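ABC transporter substrate-binding protein-branched chain amino acid transport (Streptococcus pneumoniae, PDB 4GNR) binds isoleucine and probably delivers branched-chain amino acids to an ABC transporter for uptake into the cell. Local coordinates at residues D126-S138 with Y156-Y168. Numbering follows the deposited sequence.
Sequences DSFQGKIISNYVS and YAKGIAKSFRESY. With ILE (isoleucine), chain B.
Two neighbouring helices of one lobe of this periplasmic-binding-protein fold, 126-139 and 155-167, pack closely because small residues line the crossing: Gly130 CA lies against Ser163 OG, and Ser134 meets Ser167 further along. Gly130 also lies over the backbone of Phe164, its O near Phe164 CA. The axes of segments 126-138 and 156-167 approach to 7.2 Å and cross at -46°; Gly130 CA and Phe164 CA are only 4.3 Å apart. A single direct hydrogen bond ties the helices here: Ser163 OG donates to Ser127 O over 2.7 Å, in the carbonyl plane and on a lone pair. Since OG of Ser163 stands anti to the backbone N (chi1 174°), the hydroxyl reaches across to a carbonyl that already accepts the helical hydrogen bond from Lys131 N.

Two knobs fill holes. Ile160 sits among Asp126, Gln129, Gly130 and Ile133, its CG2 meeting Ile133 CD1 at 4.0 Å. Phe164 enters between Gly130, Ile133, Ser134 and Val137; Val137 CG2 comes in the ring plane at its edge, while Tyr168 CB, of the same segment, lies over one face toward its rim. Further along, Ser138 OG lies 3.4 Å from Tyr168 CE2, near the plane of that ring, and is steadied by donating to Ser134 O.

At the opposite end the contact reaches the ligand pocket. Asp126 OD1 approaches Tyr156 CE1 at 3.5 Å, carboxylate and ring planes 70° apart, and the same CE1 is 3.6 Å from CA of the bound isoleucine. Asp126 OD1 is hydrogen-bonded to Thr108 OG1, itself a ligand contact, whereas Gln129 OE1 is hydrogen-bonded to Asp229 N, and Tyr156 OH to Asp229 OD1 and Gly230 N. Behind the pair, Ala157, Ala161 and Tyr168 rest on strand 145-151, while Ile132 and Ile133 lean on strand 248-252, with Ile132 also touching 335-341, so both helices cover the mixed sheet of this lobe.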
loop_
_atom_site.group_PDB
_atom_site.type_symbol
_atom_site.label_atom_id
_atom_site.label_comp_id
_atom_site.label_asym_id
_atom_site.label_seq_id
_atom_site.Cartn_x
_atom_site.Cartn_y
_atom_site.Cartn_z
ATOM N N ASP A 126 -6.130 -8.226 -0.472
ATOM C CA ASP A 126 -5.528 -9.107 0.538
ATOM C C ASP A 126 -5.676 -10.583 0.221
ATOM O O ASP A 126 -4.758 -11.353 0.530
ATOM C CB ASP A 126 -6.070 -8.763 1.909
ATOM C CG ASP A 126 -5.650 -7.370 2.352
ATOM O OD1 ASP A 126 -4.579 -6.902 1.916
ATOM O OD2 ASP A 126 -6.405 -6.762 3.130
ATOM N N SER A 127 -6.780 -10.993 -0.379
ATOM C CA SER A 127 -6.936 -12.406 -0.734
ATOM C C SER A 127 -5.803 -12.822 -1.690
ATOM O O SER A 127 -5.138 -13.845 -1.495
ATOM C CB SER A 127 -8.300 -12.626 -1.359
ATOM O OG SER A 127 -8.462 -11.777 -2.474
ATOM N N PHE A 128 -5.583 -11.985 -2.694
ATOM C CA PHE A 128 -4.516 -12.140 -3.704
ATOM C C PHE A 128 -3.160 -12.222 -2.976
ATOM O O PHE A 128 -2.346 -13.104 -3.277
ATOM C CB PHE A 128 -4.655 -10.929 -4.647
ATOM C CG PHE A 128 -3.522 -10.631 -5.608
ATOM C CD1 PHE A 128 -3.625 -10.906 -6.958
ATOM C CD2 PHE A 128 -2.420 -9.915 -5.186
ATOM C CE1 PHE A 128 -2.621 -10.512 -7.838
ATOM C CE2 PHE A 128 -1.445 -9.511 -6.064
ATOM C CZ PHE A 128 -1.559 -9.812 -7.399
ATOM N N GLN A 129 -2.906 -11.324 -2.009
ATOM C CA GLN A 129 -1.648 -11.364 -1.275
ATOM C C GLN A 129 -1.445 -12.686 -0.521
ATOM O O GLN A 129 -0.366 -13.275 -0.543
ATOM C CB GLN A 129 -1.500 -10.203 -0.298
ATOM C CG GLN A 129 -1.485 -8.841 -0.971
ATOM C CD GLN A 129 -0.901 -7.783 -0.052
ATOM O OE1 GLN A 129 0.310 -7.739 0.161
ATOM N NE2 GLN A 129 -1.745 -6.907 0.466
ATOM N N GLY A 130 -2.483 -13.130 0.178
ATOM C CA GLY A 130 -2.354 -14.377 0.955
ATOM C C GLY A 130 -2.068 -15.592 0.091
ATOM O O GLY A 130 -1.308 -16.483 0.479
ATOM N N LYS A 131 -2.684 -15.630 -1.085
ATOM C CA LYS A 131 -2.477 -16.732 -2.041
ATOM C C LYS A 131 -1.045 -16.727 -2.559
ATOM O O LYS A 131 -0.403 -17.766 -2.648
ATOM C CB LYS A 131 -3.456 -16.622 -3.219
ATOM C CG LYS A 131 -4.895 -16.892 -2.895
ATOM C CD LYS A 131 -5.807 -16.516 -4.045
ATOM C CE LYS A 131 -7.253 -16.735 -3.748
ATOM N NZ LYS A 131 -8.005 -16.156 -4.874
ATOM N N ILE A 132 -0.562 -15.536 -2.917
ATOM C CA ILE A 132 0.816 -15.405 -3.394
ATOM C C ILE A 132 1.797 -15.836 -2.298
ATOM O O ILE A 132 2.765 -16.549 -2.565
ATOM C CB ILE A 132 1.082 -13.984 -3.854
ATOM C CG1 ILE A 132 0.386 -13.748 -5.211
ATOM C CG2 ILE A 132 2.586 -13.723 -3.944
ATOM C CD1 ILE A 132 0.439 -12.271 -5.621
ATOM N N ILE A 133 1.573 -15.371 -1.067
ATOM C CA ILE A 133 2.467 -15.744 0.022
ATOM C C ILE A 133 2.471 -17.274 0.194
ATOM O O ILE A 133 3.527 -17.892 0.336
ATOM C CB ILE A 133 2.114 -14.986 1.314
ATOM C CG1 ILE A 133 2.433 -13.487 1.147
ATOM C CG2 ILE A 133 2.881 -15.560 2.505
ATOM C CD1 ILE A 133 1.823 -12.586 2.224
ATOM N N SER A 134 1.300 -17.885 0.228
ATOM C CA SER A 134 1.223 -19.357 0.337
ATOM C C SER A 134 1.991 -20.053 -0.798
ATOM O O SER A 134 2.809 -20.951 -0.565
ATOM C CB SER A 134 -0.219 -19.835 0.331
ATOM O OG SER A 134 -0.295 -21.246 0.482
ATOM N N ASN A 135 1.747 -19.633 -2.037
ATOM C CA ASN A 135 2.444 -20.256 -3.167
ATOM C C ASN A 135 3.961 -20.084 -3.071
ATOM O O ASN A 135 4.724 -21.007 -3.339
ATOM C CB ASN A 135 1.978 -19.642 -4.502
ATOM C CG ASN A 135 0.526 -19.931 -4.853
ATOM O OD1 ASN A 135 -0.113 -20.819 -4.284
ATOM N ND2 ASN A 135 0.011 -19.184 -5.834
ATOM N N TYR A 136 4.388 -18.883 -2.704
ATOM C CA TYR A 136 5.819 -18.567 -2.664
ATOM C C TYR A 136 6.530 -19.348 -1.559
ATOM O O TYR A 136 7.599 -19.955 -1.758
ATOM C CB TYR A 136 6.029 -17.055 -2.500
ATOM C CG TYR A 136 7.448 -16.644 -2.738
ATOM C CD1 TYR A 136 8.382 -16.598 -1.703
ATOM C CD2 TYR A 136 7.887 -16.356 -4.020
ATOM C CE1 TYR A 136 9.706 -16.239 -1.944
ATOM C CE2 TYR A 136 9.212 -15.995 -4.277
ATOM C CZ TYR A 136 10.122 -15.950 -3.230
ATOM O OH TYR A 136 11.444 -15.615 -3.431
ATOM N N VAL A 137 5.986 -19.335 -0.346
ATOM C CA VAL A 137 6.666 -20.066 0.720
ATOM C C VAL A 137 6.661 -21.572 0.384
ATOM O O VAL A 137 7.636 -22.272 0.650
ATOM C CB VAL A 137 6.108 -19.804 2.147
ATOM C CG1 VAL A 137 6.141 -18.303 2.479
ATOM C CG2 VAL A 137 4.714 -20.403 2.337
ATOM N N SER A 138 5.577 -22.073 -0.207
ATOM C CA SER A 138 5.511 -23.504 -0.548
ATOM C C SER A 138 6.412 -23.969 -1.664
ATOM O O SER A 138 7.158 -24.937 -1.508
ATOM C CB SER A 138 4.070 -23.884 -0.934
ATOM O OG SER A 138 3.110 -23.630 0.097
ATOM N N TYR A 156 -6.779 -5.793 7.871
ATOM C CA TYR A 156 -5.794 -5.979 6.813
ATOM C C TYR A 156 -5.015 -7.274 7.062
ATOM O O TYR A 156 -4.959 -8.184 6.214
ATOM C CB TYR A 156 -4.847 -4.761 6.802
ATOM C CG TYR A 156 -3.530 -4.993 6.086
ATOM C CD1 TYR A 156 -3.477 -5.055 4.707
ATOM C CD2 TYR A 156 -2.342 -5.136 6.789
ATOM C CE1 TYR A 156 -2.309 -5.273 4.044
ATOM C CE2 TYR A 156 -1.150 -5.369 6.137
ATOM C CZ TYR A 156 -1.135 -5.432 4.761
ATOM O OH TYR A 156 0.061 -5.661 4.124
ATOM N N ALA A 157 -4.420 -7.336 8.245
ATOM C CA ALA A 157 -3.593 -8.480 8.598
ATOM C C ALA A 157 -4.423 -9.762 8.642
ATOM O O ALA A 157 -4.026 -10.819 8.152
ATOM C CB ALA A 157 -2.861 -8.233 9.908
ATOM N N LYS A 158 -5.600 -9.651 9.242
ATOM C CA LYS A 158 -6.493 -10.805 9.337
ATOM C C LYS A 158 -6.959 -11.316 7.972
ATOM O O LYS A 158 -7.116 -12.524 7.787
ATOM C CB LYS A 158 -7.652 -10.535 10.290
ATOM C CG LYS A 158 -7.152 -10.442 11.749
ATOM C CD LYS A 158 -8.195 -10.227 12.814
ATOM C CE LYS A 158 -8.844 -8.906 12.707
ATOM N NZ LYS A 158 -9.774 -8.715 13.858
ATOM N N GLY A 159 -7.129 -10.409 7.016
ATOM C CA GLY A 159 -7.527 -10.802 5.658
ATOM C C GLY A 159 -6.423 -11.586 4.951
ATOM O O GLY A 159 -6.672 -12.595 4.299
ATOM N N ILE A 160 -5.190 -11.111 5.070
ATOM C CA ILE A 160 -4.056 -11.827 4.487
ATOM C C ILE A 160 -3.933 -13.211 5.167
ATOM O O ILE A 160 -3.769 -14.234 4.509
ATOM C CB ILE A 160 -2.747 -11.024 4.614
ATOM C CG1 ILE A 160 -2.843 -9.732 3.801
ATOM C CG2 ILE A 160 -1.563 -11.893 4.179
ATOM C CD1 ILE A 160 -1.590 -8.880 3.867
ATOM N N ALA A 161 -4.023 -13.229 6.495
ATOM C CA ALA A 161 -3.905 -14.492 7.239
ATOM C C ALA A 161 -4.996 -15.497 6.824
ATOM O O ALA A 161 -4.717 -16.691 6.637
ATOM C CB ALA A 161 -3.939 -14.240 8.728
ATOM N N LYS A 162 -6.233 -15.011 6.694
ATOM C CA LYS A 162 -7.356 -15.888 6.293
ATOM C C LYS A 162 -7.065 -16.555 4.947
ATOM O O LYS A 162 -7.230 -17.769 4.775
ATOM C CB LYS A 162 -8.671 -15.103 6.252
ATOM C CG LYS A 162 -9.878 -15.888 5.754
ATOM C CD LYS A 162 -11.128 -15.006 5.697
ATOM C CE LYS A 162 -12.346 -15.744 5.165
ATOM N NZ LYS A 162 -12.427 -15.682 3.685
ATOM N N SER A 163 -6.635 -15.745 3.986
ATOM C CA SER A 163 -6.325 -16.270 2.666
ATOM C C SER A 163 -5.141 -17.247 2.693
ATOM O O SER A 163 -5.154 -18.293 2.024
ATOM C CB SER A 163 -6.078 -15.111 1.721
ATOM O OG SER A 163 -5.649 -15.622 0.480
ATOM N N PHE A 164 -4.114 -16.891 3.456
ATOM C CA PHE A 164 -2.970 -17.766 3.598
ATOM C C PHE A 164 -3.395 -19.142 4.139
ATOM O O PHE A 164 -3.027 -20.193 3.600
ATOM C CB PHE A 164 -1.914 -17.159 4.525
ATOM C CG PHE A 164 -0.736 -18.066 4.722
ATOM C CD1 PHE A 164 0.308 -18.085 3.809
ATOM C CD2 PHE A 164 -0.693 -18.959 5.781
ATOM C CE1 PHE A 164 1.359 -18.955 3.946
ATOM C CE2 PHE A 164 0.378 -19.843 5.911
ATOM C CZ PHE A 164 1.404 -19.827 4.989
ATOM N N ARG A 165 -4.174 -19.139 5.220
ATOM C CA ARG A 165 -4.620 -20.415 5.827
ATOM C C ARG A 165 -5.431 -21.263 4.850
ATOM O O ARG A 165 -5.331 -22.491 4.817
ATOM C CB ARG A 165 -5.440 -20.223 7.108
ATOM C CG ARG A 165 -4.705 -19.620 8.267
ATOM C CD ARG A 165 -5.573 -19.679 9.560
ATOM N NE ARG A 165 -5.006 -18.886 10.642
ATOM C CZ ARG A 165 -5.316 -17.609 10.843
ATOM N NH1 ARG A 165 -6.237 -17.028 10.085
ATOM N NH2 ARG A 165 -4.727 -16.912 11.802
ATOM N N GLU A 166 -6.249 -20.597 4.045
ATOM C CA GLU A 166 -7.081 -21.302 3.049
ATOM C C GLU A 166 -6.252 -22.019 1.990
ATOM O O GLU A 166 -6.543 -23.149 1.592
ATOM C CB GLU A 166 -8.013 -20.314 2.327
ATOM C CG GLU A 166 -9.074 -19.686 3.208
ATOM C CD GLU A 166 -9.894 -18.607 2.511
ATOM O OE1 GLU A 166 -9.467 -18.072 1.459
ATOM O OE2 GLU A 166 -10.969 -18.264 3.050
ATOM N N SER A 167 -5.205 -21.336 1.544
ATOM C CA SER A 167 -4.328 -21.840 0.487
ATOM C C SER A 167 -3.221 -22.804 0.877
ATOM O O SER A 167 -2.927 -23.760 0.144
ATOM C CB SER A 167 -3.643 -20.633 -0.176
ATOM O OG SER A 167 -4.591 -19.710 -0.673
ATOM N N TYR A 168 -2.670 -22.594 2.062
ATOM C CA TYR A 168 -1.505 -23.360 2.493
ATOM C C TYR A 168 -1.771 -24.810 2.846
ATOM O O TYR A 168 -2.642 -25.087 3.640
ATOM C CB TYR A 168 -0.808 -22.577 3.618
ATOM C CG TYR A 168 0.535 -23.155 4.013
ATOM C CD1 TYR A 168 0.733 -23.702 5.268
ATOM C CD2 TYR A 168 1.587 -23.198 3.108
ATOM C CE1 TYR A 168 1.956 -24.240 5.629
ATOM C CE2 TYR A 168 2.808 -23.753 3.453
ATOM C CZ TYR A 168 2.992 -24.267 4.718
ATOM O OH TYR A 168 4.212 -24.826 5.067
HETATM N N ILE B . -2.428 -2.336 1.880
HETATM C CA ILE B . -2.385 -1.805 3.271
HETATM C C ILE B . -3.793 -1.400 3.694
HETATM O O ILE B . -3.959 -0.955 4.849
HETATM C CB ILE B . -1.248 -0.764 3.500
HETATM C CG1 ILE B . -1.224 0.273 2.400
HETATM C CG2 ILE B . 0.251 -1.390 3.620
HETATM C CD1 ILE B . -0.188 1.347 2.644
HETATM O OXT ILE B . -4.718 -1.572 2.874
#